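Local coordinates for aminopeptidase N family protein (Idiomarina loihiensis L2TR, PDB 4FGM) that is thought to act as a zinc-dependent aminopeptidase of the M61 family, removing residues from the N-terminal end of peptides, at residues L498-V503 with D518-I523; N26-L31 with L74-H79; L387-R392 with E454-F459; S186-G191 with T224-V229. All blocks are in the same frame, centred on the assembly; numbering follows the deposited sequence.

Contact 1 (L498-V503 with D518-I523)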
loop_
_atom_site.group_PDB
_atom_site.type_symbol
_atom_site.label_atom_id
_atom_site.label_comp_id
_atom_site.label_asym_id
_atom_site.label_seq_id
_atom_site.Cartn_x
_atom_site.Cartn_y
_atom_site.Cartn_z
ATOM N N LEU A 498 -18.630 1.640 -23.485
ATOM C CA LEU A 498 -17.293 1.813 -22.931
ATOM C C LEU A 498 -17.288 2.983 -21.943
ATOM O O LEU A 498 -17.360 4.140 -22.359
ATOM C CB LEU A 498 -16.296 2.103 -24.062
ATOM C CG LEU A 498 -16.328 1.234 -25.328
ATOM C CD1 LEU A 498 -15.282 1.741 -26.313
ATOM C CD2 LEU A 498 -16.075 -0.225 -24.975
ATOM N N ASP A 499 -17.224 2.686 -20.647
ATOM C CA ASP A 499 -17.189 3.743 -19.639
ATOM C C ASP A 499 -15.774 4.307 -19.533
ATOM O O ASP A 499 -14.841 3.606 -19.149
ATOM C CB ASP A 499 -17.660 3.208 -18.283
ATOM C CG ASP A 499 -19.174 3.226 -18.150
ATOM O OD1 ASP A 499 -19.760 4.331 -18.150
ATOM O OD2 ASP A 499 -19.782 2.141 -18.057
ATOM N N VAL A 500 -15.619 5.577 -19.884
ATOM C CA VAL A 500 -14.312 6.219 -19.856
ATOM C C VAL A 500 -13.801 6.512 -18.436
ATOM O O VAL A 500 -14.473 7.163 -17.628
ATOM C CB VAL A 500 -14.342 7.522 -20.698
ATOM C CG1 VAL A 500 -12.974 8.174 -20.714
ATOM C CG2 VAL A 500 -14.779 7.195 -22.120
ATOM N N LEU A 501 -12.597 6.029 -18.145
ATOM C CA LEU A 501 -11.988 6.219 -16.832
ATOM C C LEU A 501 -10.975 7.370 -16.790
ATOM O O LEU A 501 -10.988 8.169 -15.862
ATOM C CB LEU A 501 -11.323 4.912 -16.391
ATOM C CG LEU A 501 -12.233 3.678 -16.440
ATOM C CD1 LEU A 501 -11.429 2.422 -16.140
ATOM C CD2 LEU A 501 -13.368 3.839 -15.446
ATOM N N ASN A 502 -10.097 7.448 -17.788
ATOM C CA ASN A 502 -9.095 8.514 -17.856
ATOM C C ASN A 502 -8.882 8.971 -19.294
ATOM O O ASN A 502 -8.900 8.156 -20.217
ATOM C CB ASN A 502 -7.738 8.034 -17.331
ATOM C CG ASN A 502 -7.852 7.243 -16.053
ATOM O OD1 ASN A 502 -8.130 6.043 -16.074
ATOM N ND2 ASN A 502 -7.648 7.913 -14.925
ATOM N N VAL A 503 -8.681 10.267 -19.493
ATOM C CA VAL A 503 -8.415 10.760 -20.834
ATOM C C VAL A 503 -7.043 11.428 -20.802
ATOM O O VAL A 503 -6.832 12.390 -20.059
ATOM C CB VAL A 503 -9.487 11.756 -21.301
ATOM C CG1 VAL A 503 -9.097 12.336 -22.671
ATOM C CG2 VAL A 503 -10.848 11.050 -21.394
ATOM N N ASP A 518 -17.782 9.824 -19.260
ATOM C CA ASP A 518 -18.607 9.661 -20.450
ATOM C C ASP A 518 -18.721 8.171 -20.772
ATOM O O ASP A 518 -17.881 7.371 -20.352
ATOM C CB ASP A 518 -17.966 10.350 -21.662
ATOM C CG ASP A 518 -17.842 11.847 -21.501
ATOM O OD1 ASP A 518 -18.455 12.408 -20.570
ATOM O OD2 ASP A 518 -17.138 12.467 -22.327
ATOM N N LYS A 519 -19.765 7.801 -21.505
ATOM C CA LYS A 519 -19.929 6.414 -21.918
ATOM C C LYS A 519 -20.058 6.352 -23.430
ATOM O O LYS A 519 -21.054 6.797 -23.996
ATOM C CB LYS A 519 -21.155 5.757 -21.275
ATOM C CG LYS A 519 -21.371 4.333 -21.792
ATOM C CD LYS A 519 -21.784 3.354 -20.704
ATOM C CE LYS A 519 -23.225 3.546 -20.285
ATOM N NZ LYS A 519 -24.159 3.380 -21.440
ATOM N N ILE A 520 -19.028 5.821 -24.079
ATOM C CA ILE A 520 -19.030 5.689 -25.521
ATOM C C ILE A 520 -20.047 4.614 -25.864
ATOM O O ILE A 520 -19.986 3.494 -25.365
ATOM C CB ILE A 520 -17.637 5.301 -26.047
ATOM C CG1 ILE A 520 -16.634 6.414 -25.717
ATOM C CG2 ILE A 520 -17.687 5.102 -27.555
ATOM C CD1 ILE A 520 -15.196 6.060 -26.012
ATOM N N ILE A 521 -20.988 4.980 -26.721
ATOM C CA ILE A 521 -22.068 4.100 -27.122
ATOM C C ILE A 521 -21.895 3.542 -28.539
ATOM O O ILE A 521 -22.326 2.433 -28.838
ATOM C CB ILE A 521 -23.408 4.871 -26.943
ATOM C CG1 ILE A 521 -24.323 4.052 -26.048
ATOM C CG2 ILE A 521 -24.017 5.274 -28.273
ATOM C CD1 ILE A 521 -23.751 3.862 -24.661
ATOM N N ALA A 522 -21.252 4.309 -29.408
ATOM C CA ALA A 522 -21.010 3.846 -30.772
ATOM C C ALA A 522 -19.745 4.473 -31.341
ATOM O O ALA A 522 -19.357 5.575 -30.960
ATOM C CB ALA A 522 -22.201 4.180 -31.668
ATOM N N ILE A 523 -19.097 3.741 -32.240
ATOM C CA ILE A 523 -17.894 4.209 -32.914
ATOM C C ILE A 523 -18.169 3.979 -34.399
ATOM O O ILE A 523 -18.489 2.863 -34.807
ATOM C CB ILE A 523 -16.650 3.399 -32.480
ATOM C CG1 ILE A 523 -16.365 3.641 -30.992
ATOM C CG2 ILE A 523 -15.437 3.808 -33.318
ATOM C CD1 ILE A 523 -15.452 2.605 -30.379
#

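Contact 2 (N26-L31 with L74-H79)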
loop_
_atom_site.group_PDB
_atom_site.type_symbol
_atom_site.label_atom_id
_atom_site.label_comp_id
_atom_site.label_asym_id
_atom_site.label_seq_id
_atom_site.Cartn_x
_atom_site.Cartn_y
_atom_site.Cartn_z
ATOM N N ASN A 26 -6.304 14.663 34.783
ATOM C CA ASN A 26 -5.787 15.981 35.138
ATOM C C ASN A 26 -6.971 16.938 35.155
ATOM O O ASN A 26 -8.090 16.538 34.852
ATOM C CB ASN A 26 -4.741 16.448 34.127
ATOM C CG ASN A 26 -3.572 15.485 34.014
ATOM O OD1 ASN A 26 -3.111 14.926 35.012
ATOM N ND2 ASN A 26 -3.076 15.296 32.795
ATOM N N ASP A 27 -6.738 18.191 35.520
ATOM C CA ASP A 27 -7.826 19.163 35.569
ATOM C C ASP A 27 -8.383 19.345 34.170
ATOM O O ASP A 27 -7.645 19.706 33.252
ATOM C CB ASP A 27 -7.323 20.511 36.083
ATOM C CG ASP A 27 -6.088 20.382 36.945
ATOM O OD1 ASP A 27 -4.980 20.256 36.376
ATOM O OD2 ASP A 27 -6.229 20.398 38.185
ATOM N N GLU A 28 -9.680 19.101 34.006
ATOM C CA GLU A 28 -10.316 19.235 32.697
ATOM C C GLU A 28 -9.534 18.368 31.701
ATOM O O GLU A 28 -9.029 18.856 30.690
ATOM C CB GLU A 28 -10.295 20.703 32.250
ATOM C CG GLU A 28 -10.875 21.698 33.260
ATOM C CD GLU A 28 -12.382 21.565 33.447
ATOM O OE1 GLU A 28 -13.117 21.606 32.438
ATOM O OE2 GLU A 28 -12.833 21.431 34.605
ATOM N N GLN A 29 -9.436 17.078 32.016
ATOM C CA GLN A 29 -8.719 16.102 31.196
ATOM C C GLN A 29 -9.318 15.989 29.798
ATOM O O GLN A 29 -10.544 15.962 29.635
ATOM C CB GLN A 29 -8.754 14.726 31.884
ATOM C CG GLN A 29 -8.112 13.590 31.100
ATOM C CD GLN A 29 -6.595 13.678 31.033
ATOM O OE1 GLN A 29 -5.905 13.607 32.054
ATOM N NE2 GLN A 29 -6.066 13.821 29.822
ATOM N N GLU A 30 -8.452 15.916 28.794
ATOM C CA GLU A 30 -8.903 15.794 27.414
ATOM C C GLU A 30 -8.607 14.418 26.830
ATOM O O GLU A 30 -7.616 13.780 27.175
ATOM C CB GLU A 30 -8.253 16.869 26.532
ATOM C CG GLU A 30 -8.723 18.283 26.840
ATOM C CD GLU A 30 -8.027 19.333 25.994
ATOM O OE1 GLU A 30 -7.152 18.971 25.174
ATOM O OE2 GLU A 30 -8.361 20.526 26.153
ATOM N N LEU A 31 -9.489 13.982 25.939
ATOM C CA LEU A 31 -9.366 12.700 25.257
ATOM C C LEU A 31 -9.426 13.017 23.761
ATOM O O LEU A 31 -10.239 13.843 23.328
ATOM C CB LEU A 31 -10.540 11.788 25.639
ATOM C CG LEU A 31 -10.833 11.628 27.135
ATOM C CD1 LEU A 31 -12.168 10.928 27.339
ATOM C CD2 LEU A 31 -9.713 10.855 27.788
ATOM N N LEU A 74 -13.264 16.162 29.850
ATOM C CA LEU A 74 -13.938 15.613 31.029
ATOM C C LEU A 74 -14.041 16.608 32.173
ATOM O O LEU A 74 -13.172 17.466 32.342
ATOM C CB LEU A 74 -13.180 14.388 31.553
ATOM C CG LEU A 74 -13.070 13.108 30.730
ATOM C CD1 LEU A 74 -11.998 12.224 31.344
ATOM C CD2 LEU A 74 -14.416 12.387 30.685
ATOM N N ALA A 75 -15.101 16.487 32.965
ATOM C CA ALA A 75 -15.258 17.356 34.120
ATOM C C ALA A 75 -14.213 16.861 35.126
ATOM O O ALA A 75 -13.756 15.715 35.044
ATOM C CB ALA A 75 -16.659 17.222 34.696
ATOM N N ARG A 76 -13.821 17.728 36.056
ATOM C CA ARG A 76 -12.830 17.380 37.075
ATOM C C ARG A 76 -13.294 16.247 37.979
ATOM O O ARG A 76 -14.488 16.101 38.252
ATOM C CB ARG A 76 -12.537 18.589 37.960
ATOM C CG ARG A 76 -11.813 19.723 37.288
ATOM C CD ARG A 76 -11.889 20.973 38.149
ATOM N NE ARG A 76 -11.050 22.041 37.616
ATOM C CZ ARG A 76 -9.724 22.040 37.675
ATOM N NH1 ARG A 76 -9.086 21.026 38.250
ATOM N NH2 ARG A 76 -9.035 23.044 37.150
ATOM N N SER A 77 -12.346 15.451 38.461
ATOM C CA SER A 77 -12.681 14.362 39.361
ATOM C C SER A 77 -11.481 13.963 40.200
ATOM O O SER A 77 -10.360 13.928 39.705
ATOM C CB SER A 77 -13.187 13.153 38.578
ATOM O OG SER A 77 -13.451 12.069 39.459
ATOM N N LYS A 78 -11.726 13.677 41.477
ATOM C CA LYS A 78 -10.671 13.269 42.401
ATOM C C LYS A 78 -10.456 11.769 42.299
ATOM O O LYS A 78 -9.460 11.239 42.786
ATOM C CB LYS A 78 -11.065 13.605 43.841
ATOM C CG LYS A 78 -11.094 15.085 44.177
ATOM C CD LYS A 78 -11.835 15.315 45.490
ATOM C CE LYS A 78 -11.547 16.696 46.067
ATOM N NZ LYS A 78 -11.779 17.795 45.086
ATOM N N HIS A 79 -11.401 11.091 41.660
ATOM C CA HIS A 79 -11.342 9.643 41.509
ATOM C C HIS A 79 -11.069 9.173 40.087
ATOM O O HIS A 79 -11.131 9.955 39.129
ATOM C CB HIS A 79 -12.661 9.020 41.959
ATOM C CG HIS A 79 -13.138 9.509 43.290
ATOM N ND1 HIS A 79 -14.180 10.398 43.421
ATOM C CD2 HIS A 79 -12.709 9.234 44.544
ATOM C CE1 HIS A 79 -14.377 10.651 44.705
ATOM N NE2 HIS A 79 -13.499 9.959 45.405
#

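Contact 3 (L387-R392 with E454-F459)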
loop_
_atom_site.group_PDB
_atom_site.type_symbol
_atom_site.label_atom_id
_atom_site.label_comp_id
_atom_site.label_asym_id
_atom_site.label_seq_id
_atom_site.Cartn_x
_atom_site.Cartn_y
_atom_site.Cartn_z
ATOM N N LEU A 387 19.778 3.254 -8.912
ATOM C CA LEU A 387 20.823 3.231 -7.893
ATOM C C LEU A 387 21.468 1.853 -7.768
ATOM O O LEU A 387 22.689 1.739 -7.666
ATOM C CB LEU A 387 20.256 3.656 -6.536
ATOM C CG LEU A 387 19.789 5.104 -6.370
ATOM C CD1 LEU A 387 19.165 5.279 -4.989
ATOM C CD2 LEU A 387 20.966 6.056 -6.539
ATOM N N ASP A 388 20.654 0.808 -7.783
ATOM C CA ASP A 388 21.183 -0.542 -7.661
ATOM C C ASP A 388 22.142 -0.847 -8.813
ATOM O O ASP A 388 23.228 -1.382 -8.605
ATOM C CB ASP A 388 20.038 -1.560 -7.643
ATOM C CG ASP A 388 20.427 -2.867 -6.976
ATOM O OD1 ASP A 388 21.556 -2.962 -6.447
ATOM O OD2 ASP A 388 19.599 -3.801 -6.969
ATOM N N LEU A 389 21.738 -0.500 -10.027
ATOM C CA LEU A 389 22.565 -0.741 -11.201
ATOM C C LEU A 389 23.800 0.156 -11.222
ATOM O O LEU A 389 24.902 -0.297 -11.531
ATOM C CB LEU A 389 21.728 -0.539 -12.467
ATOM C CG LEU A 389 21.098 -1.795 -13.091
ATOM C CD1 LEU A 389 20.804 -2.851 -12.044
ATOM C CD2 LEU A 389 19.838 -1.399 -13.831
HETATM N N MSE A 390 23.616 1.426 -10.883
HETATM C CA MSE A 390 24.721 2.369 -10.866
HETATM C C MSE A 390 25.775 2.009 -9.819
HETATM O O MSE A 390 26.971 2.009 -10.110
HETATM C CB MSE A 390 24.197 3.775 -10.613
HETATM C CG MSE A 390 23.496 4.377 -11.815
HETATM SE SE MSE A 390 22.725 6.097 -11.425
HETATM C CE MSE A 390 24.307 7.206 -11.559
ATOM N N LEU A 391 25.326 1.702 -8.608
ATOM C CA LEU A 391 26.227 1.331 -7.527
ATOM C C LEU A 391 27.009 0.066 -7.880
ATOM O O LEU A 391 28.169 -0.082 -7.504
ATOM C CB LEU A 391 25.430 1.106 -6.235
ATOM C CG LEU A 391 25.300 2.255 -5.227
ATOM C CD1 LEU A 391 25.312 3.602 -5.914
ATOM C CD2 LEU A 391 24.019 2.063 -4.440
ATOM N N ARG A 392 26.375 -0.845 -8.607
ATOM C CA ARG A 392 27.042 -2.080 -8.982
ATOM C C ARG A 392 28.172 -1.822 -9.968
ATOM O O ARG A 392 29.273 -2.338 -9.799
ATOM C CB ARG A 392 26.030 -3.073 -9.568
ATOM C CG ARG A 392 25.011 -3.563 -8.542
ATOM C CD ARG A 392 23.973 -4.482 -9.151
ATOM N NE ARG A 392 22.909 -4.798 -8.202
ATOM C CZ ARG A 392 22.574 -6.034 -7.833
ATOM N NH1 ARG A 392 23.220 -7.086 -8.330
ATOM N NH2 ARG A 392 21.584 -6.221 -6.972
ATOM N N GLU A 454 20.382 2.787 -21.230
ATOM C CA GLU A 454 21.821 2.562 -21.233
ATOM C C GLU A 454 22.205 1.689 -20.040
ATOM O O GLU A 454 22.933 0.704 -20.179
ATOM C CB GLU A 454 22.553 3.908 -21.177
ATOM C CG GLU A 454 24.066 3.806 -21.324
ATOM C CD GLU A 454 24.731 5.155 -21.545
ATOM O OE1 GLU A 454 24.422 5.807 -22.565
ATOM O OE2 GLU A 454 25.561 5.564 -20.702
ATOM N N LEU A 455 21.687 2.054 -18.872
ATOM C CA LEU A 455 21.943 1.339 -17.626
ATOM C C LEU A 455 21.597 -0.144 -17.737
ATOM O O LEU A 455 22.360 -0.998 -17.295
ATOM C CB LEU A 455 21.124 1.983 -16.506
ATOM C CG LEU A 455 21.782 2.329 -15.170
ATOM C CD1 LEU A 455 23.257 2.642 -15.356
ATOM C CD2 LEU A 455 21.057 3.526 -14.571
ATOM N N LEU A 456 20.444 -0.445 -18.328
ATOM C CA LEU A 456 19.995 -1.829 -18.490
ATOM C C LEU A 456 20.777 -2.568 -19.572
ATOM O O LEU A 456 20.929 -3.793 -19.524
ATOM C CB LEU A 456 18.499 -1.859 -18.821
ATOM C CG LEU A 456 17.584 -1.490 -17.652
ATOM C CD1 LEU A 456 16.236 -0.990 -18.158
ATOM C CD2 LEU A 456 17.425 -2.707 -16.745
ATOM N N GLN A 457 21.263 -1.814 -20.551
ATOM C CA GLN A 457 22.033 -2.385 -21.640
ATOM C C GLN A 457 23.341 -2.916 -21.056
ATOM O O GLN A 457 23.834 -3.969 -21.462
ATOM C CB GLN A 457 22.309 -1.312 -22.695
ATOM C CG GLN A 457 22.210 -1.816 -24.121
ATOM C CD GLN A 457 22.116 -0.688 -25.128
ATOM O OE1 GLN A 457 23.053 0.093 -25.291
ATOM N NE2 GLN A 457 20.976 -0.591 -25.804
ATOM N N ASN A 458 23.886 -2.186 -20.087
ATOM C CA ASN A 458 25.123 -2.587 -19.441
ATOM C C ASN A 458 24.982 -3.903 -18.694
ATOM O O ASN A 458 25.978 -4.493 -18.276
ATOM C CB ASN A 458 25.605 -1.501 -18.479
ATOM C CG ASN A 458 26.241 -0.334 -19.198
ATOM O OD1 ASN A 458 27.077 -0.523 -20.083
ATOM N ND2 ASN A 458 25.859 0.880 -18.818
ATOM N N PHE A 459 23.749 -4.361 -18.514
ATOM C CA PHE A 459 23.518 -5.624 -17.826
ATOM C C PHE A 459 22.901 -6.647 -18.755
ATOM O O PHE A 459 22.411 -7.681 -18.317
ATOM C CB PHE A 459 22.628 -5.430 -16.599
ATOM C CG PHE A 459 23.333 -4.787 -15.439
ATOM C CD1 PHE A 459 23.604 -3.425 -15.438
ATOM C CD2 PHE A 459 23.715 -5.547 -14.340
ATOM C CE1 PHE A 459 24.255 -2.825 -14.357
ATOM C CE2 PHE A 459 24.367 -4.958 -13.255
ATOM C CZ PHE A 459 24.632 -3.596 -13.261
#

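Contact 4 (S186-G191 with T224-V229)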
loop_
_atom_site.group_PDB
_atom_site.type_symbol
_atom_site.label_atom_id
_atom_site.label_comp_id
_atom_site.label_asym_id
_atom_site.label_seq_id
_atom_site.Cartn_x
_atom_site.Cartn_y
_atom_site.Cartn_z
ATOM N N SER A 186 3.511 -16.184 11.384
ATOM C CA SER A 186 2.154 -16.698 11.242
ATOM C C SER A 186 1.442 -16.115 10.035
ATOM O O SER A 186 1.576 -14.928 9.726
ATOM C CB SER A 186 1.312 -16.374 12.482
ATOM O OG SER A 186 1.783 -17.055 13.628
ATOM N N LEU A 187 0.701 -16.970 9.345
ATOM C CA LEU A 187 -0.104 -16.538 8.226
ATOM C C LEU A 187 -1.504 -16.766 8.764
ATOM O O LEU A 187 -1.849 -17.887 9.139
ATOM C CB LEU A 187 0.117 -17.401 6.985
ATOM C CG LEU A 187 -0.911 -17.082 5.881
ATOM C CD1 LEU A 187 -0.785 -15.618 5.455
ATOM C CD2 LEU A 187 -0.711 -18.003 4.698
ATOM N N VAL A 188 -2.298 -15.703 8.832
ATOM C CA VAL A 188 -3.658 -15.808 9.347
ATOM C C VAL A 188 -4.662 -15.394 8.288
ATOM O O VAL A 188 -4.526 -14.336 7.670
ATOM C CB VAL A 188 -3.845 -14.915 10.591
ATOM C CG1 VAL A 188 -5.248 -15.098 11.162
ATOM C CG2 VAL A 188 -2.795 -15.252 11.623
ATOM N N LEU A 189 -5.685 -16.219 8.097
ATOM C CA LEU A 189 -6.700 -15.936 7.087
ATOM C C LEU A 189 -8.114 -15.915 7.647
ATOM O O LEU A 189 -8.484 -16.770 8.460
ATOM C CB LEU A 189 -6.647 -16.996 5.982
ATOM C CG LEU A 189 -5.305 -17.305 5.316
ATOM C CD1 LEU A 189 -5.500 -18.442 4.308
ATOM C CD2 LEU A 189 -4.765 -16.067 4.636
ATOM N N SER A 190 -8.900 -14.941 7.193
ATOM C CA SER A 190 -10.297 -14.809 7.589
ATOM C C SER A 190 -11.087 -14.566 6.304
ATOM O O SER A 190 -10.758 -13.664 5.529
ATOM C CB SER A 190 -10.498 -13.627 8.538
ATOM O OG SER A 190 -11.882 -13.443 8.827
ATOM N N GLY A 191 -12.124 -15.371 6.082
ATOM C CA GLY A 191 -12.929 -15.236 4.878
ATOM C C GLY A 191 -12.971 -16.578 4.169
ATOM O O GLY A 191 -12.260 -17.495 4.568
ATOM N N THR A 224 3.292 -11.560 12.235
ATOM C CA THR A 224 2.023 -12.122 11.784
ATOM C C THR A 224 1.435 -11.432 10.565
ATOM O O THR A 224 1.317 -10.203 10.527
ATOM C CB THR A 224 0.946 -12.033 12.876
ATOM O OG1 THR A 224 1.537 -12.265 14.160
ATOM C CG2 THR A 224 -0.149 -13.072 12.613
ATOM N N PHE A 225 1.050 -12.230 9.576
ATOM C CA PHE A 225 0.431 -11.697 8.365
ATOM C C PHE A 225 -1.080 -11.851 8.533
ATOM O O PHE A 225 -1.619 -12.936 8.310
ATOM C CB PHE A 225 0.891 -12.477 7.131
ATOM C CG PHE A 225 2.326 -12.241 6.753
ATOM C CD1 PHE A 225 3.339 -13.045 7.265
ATOM C CD2 PHE A 225 2.664 -11.218 5.877
ATOM C CE1 PHE A 225 4.677 -12.839 6.889
ATOM C CE2 PHE A 225 3.987 -11.007 5.502
ATOM C CZ PHE A 225 4.997 -11.815 6.013
ATOM N N LEU A 226 -1.749 -10.777 8.958
ATOM C CA LEU A 226 -3.198 -10.803 9.168
ATOM C C LEU A 226 -3.874 -10.582 7.822
ATOM O O LEU A 226 -3.783 -9.501 7.236
ATOM C CB LEU A 226 -3.608 -9.715 10.162
ATOM C CG LEU A 226 -2.850 -9.752 11.493
ATOM C CD1 LEU A 226 -3.360 -8.631 12.401
ATOM C CD2 LEU A 226 -3.032 -11.114 12.168
ATOM N N THR A 227 -4.573 -11.605 7.345
ATOM C CA THR A 227 -5.187 -11.533 6.032
ATOM C C THR A 227 -6.686 -11.709 5.923
ATOM O O THR A 227 -7.235 -12.729 6.328
ATOM C CB THR A 227 -4.539 -12.583 5.096
ATOM O OG1 THR A 227 -3.115 -12.440 5.142
ATOM C CG2 THR A 227 -5.010 -12.396 3.662
HETATM N N MSE A 228 -7.341 -10.701 5.360
HETATM C CA MSE A 228 -8.772 -10.762 5.104
HETATM C C MSE A 228 -8.893 -11.157 3.625
HETATM O O MSE A 228 -8.296 -10.525 2.738
HETATM C CB MSE A 228 -9.432 -9.407 5.354
HETATM C CG MSE A 228 -9.695 -9.134 6.813
HETATM SE SE MSE A 228 -10.379 -7.358 7.107
HETATM C CE MSE A 228 -8.732 -6.388 6.797
ATOM N N VAL A 229 -9.652 -12.212 3.365
ATOM C CA VAL A 229 -9.814 -12.695 2.004
ATOM C C VAL A 229 -11.218 -12.460 1.481
ATOM O O VAL A 229 -12.183 -13.009 2.017
ATOM C CB VAL A 229 -9.513 -14.209 1.915
ATOM C CG1 VAL A 229 -9.438 -14.638 0.453
ATOM C CG2 VAL A 229 -8.215 -14.525 2.640
HETATM O O HOH W 1 -12.936 -11.627 4.577
#

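Contact 1 (L498-V503 with D518-I523)
The carbonyl oxygen of Leu498 is met by two groups of the strand beside it. Ile520 N donates a hydrogen bond to Leu498 O at 2.9 Å. Lys519 CA adds a weaker C-H contact to Leu498 O at 3.5 Å. The strands run antiparallel in the C-terminal sheet, which is consistent with the PDZ domain expected in this protein. Leu498 and Ile520 are a hydrogen-bonded pair. The return bond, from Leu498 N to Ile520 O, is 3.0 Å long. Asp499 and Lys519 form the next, non-hydrogen-bonded pair. Beyond them Val500 N donates to Asp518 O at 2.9 Å, with an N-H...O angle of 166°.

Leu498 and Ile520 turn their side chains to one face. The CG of Leu498 is anti to its carbonyl carbon (chi1 -47°). From there CD1 of Leu498 reaches CD1 of Ile523 at 4.2 Å, and the two side chains meet at about a right angle. Val500 CG2 lies 4.1 Å from Ile520 CD1. Phe487, Ile548 and helix 533-537 also pack against this buried layer. Each strand then carries a classic beta bulge: Leu501 and Asn502 both face Lys490, and Ile521 and Ala522 both face His549.

Asp499 and Lys519 occupy the other face. The lysine chain is bent, and its NZ bonds to Gln496 O instead of the aspartate. What Asp499 touches is therefore a methylene: its OD1 lies 3.4 Å from Lys519 CD.

Contact 2 (N26-L31 with L74-H79)
Gln29 O accepts a short, straight hydrogen bond from Leu74 N, 2.7 Å long with an N-H...O angle of 178°. In return, Glu28 CA makes a C-H contact of 3.4 Å with Leu74 O. Leu74 is buried. Its CG meets Leu31 CD1 at 4.1 Å. Gln29 CG is anti to the backbone N (chi1 177°) and the chain bends at chi2, which lays its aliphatic part beside Leu74 CD1. On the outer side Arg76 pairs with two acids. Its NH1 forms a salt bridge with Asp27 OD2, though NH1 is crowded in the model and its exact place is less sure. Glu28 OE2 sits 3.6 Å from Arg76 NE, well out of the guanidinium plane, so charge alone joins them.

Here the antiparallel strands 30-32 and 71-74 of the M61 N-terminal domain give way to loops. Gln29 shapes the first loop from within. Its OE1 accepts from Asn26 N at 3.0 Å, which ties the start of the loop to the Gln29 side chain. Its NE2 donates to Glu30 O at 3.1 Å, close to the amide plane, and also bonds to Glu116 O. Further out, Leu74 rests on Ala55 and Val64, and Glu30 forms a salt bridge with Arg71.

Contact 3 (L387-R392 with E454-F459)
Leu389 reaches from its helix into the group formed by Leu455, Leu456 and Phe459. This is apolar helix-to-helix packing in the helical part of the chain that follows the zinc-binding residues. It joins helix 378-394 to helix 453-457 and the turn after it. The CB of Leu389 lies 3.9 Å from Leu455 CG and also touches the Phe459 ring. Phe459 CG is anti to its carbonyl carbon (chi1 -75°), which brings the ring to Leu389. The next atom of Leu389, CG, sits over a face of that ring. It is 3.6 Å from Phe459 CE1 and 4.0 Å from the ring centroid, 27° off the normal, which makes a CH-pi contact. The branches then part. CD1 stays above the same face, offset toward the rim, 4.1 Å from Phe459 CZ. CD2 turns away from the ring and meets Leu456 CD2 at 4.0 Å.

Leu455 is also touched by Met390, a selenomethionine, whose CG lies 3.8 Å from Leu455 CD2. These two side chains cross at about a right angle. Phe439 packs on Met390, and Val461 and Val463 of the next strand pack on Leu456.

Arg392 approaches the ring differently. Its CB lies at the edge of Phe459, in the ring plane, 4.0 Å from CZ. The chain then extends from CG to NE, past the ring, to Asp388 one helical turn back. NE and NH2 grip the carboxylate side-on, one to each oxygen. Tyr312 OH also bonds to Asp388 OD2. Arg392 NE meets Asp388 OD1 at 2.9 Å, from above the carboxylate plane.

Contact 4 (S186-G191 with T224-V229)
Thr227 and Val188 meet at the tight middle of two parallel strands. Strands 183-190 and 222-230 are joined through helix 197-215 in a beta-alpha-beta crossover. Thr227 N donates to Val188 O at 2.8 Å, in a bond bent to 138°. The CB of Thr227 also closes on Val188 O, at 3.1 Å. Four more backbone bonds alternate between the strands from Ser186 to Val229. On the face of Leu189 and Thr227 the side chains lie side by side, with Leu189 CD2 3.5 Å from Thr227 CB. On the reverse face Thr224 CG2 is anti to its backbone N. It thereby touches both Ser186 CB and Val188 CG2, the latter at 3.6 Å. Leu169 packs on Val188 and Leu226 from outside the pair. The buried Ser190 OG hydrogen-bonds to Gln103 OE1.

The Phe225 ring sets its edge to Ser186 O, with CD1 3.6 Å from that oxygen. Its side chain is about 9 Å from that of the zinc ligand His273, near the metal site but not touching it.

The end at Gly191 is the solvent side. The backbone bond there is still short, but this glycine is exposed, and its backbone angles (phi 125°) are ones that suit glycine. A water lies by the last backbone bond, 3.1 Å from Ser190 O and 3.0 Å from Val229 O.

In the fold
Contacts 1, 3 and 4 are buried, while contact 2 is partly exposed and lies far from the chain's centre, about 39 Å from it, centre to centre. No two contacts share a strand or helix, and none touches another. Contacts 2 and 3 are on opposite sides of the chain's centre, with centres about 61 Å apart. Contact 4 is the one near the zinc site. Contacts 1 and 4 both join neighbouring strands by backbone bonds, antiparallel in the first and parallel in the second. Contact 3 has no hydrogen bond between its segments and relies on apolar side chains. Contact 2 combines a backbone bond and a leucine pair with looser charge contacts near the surface.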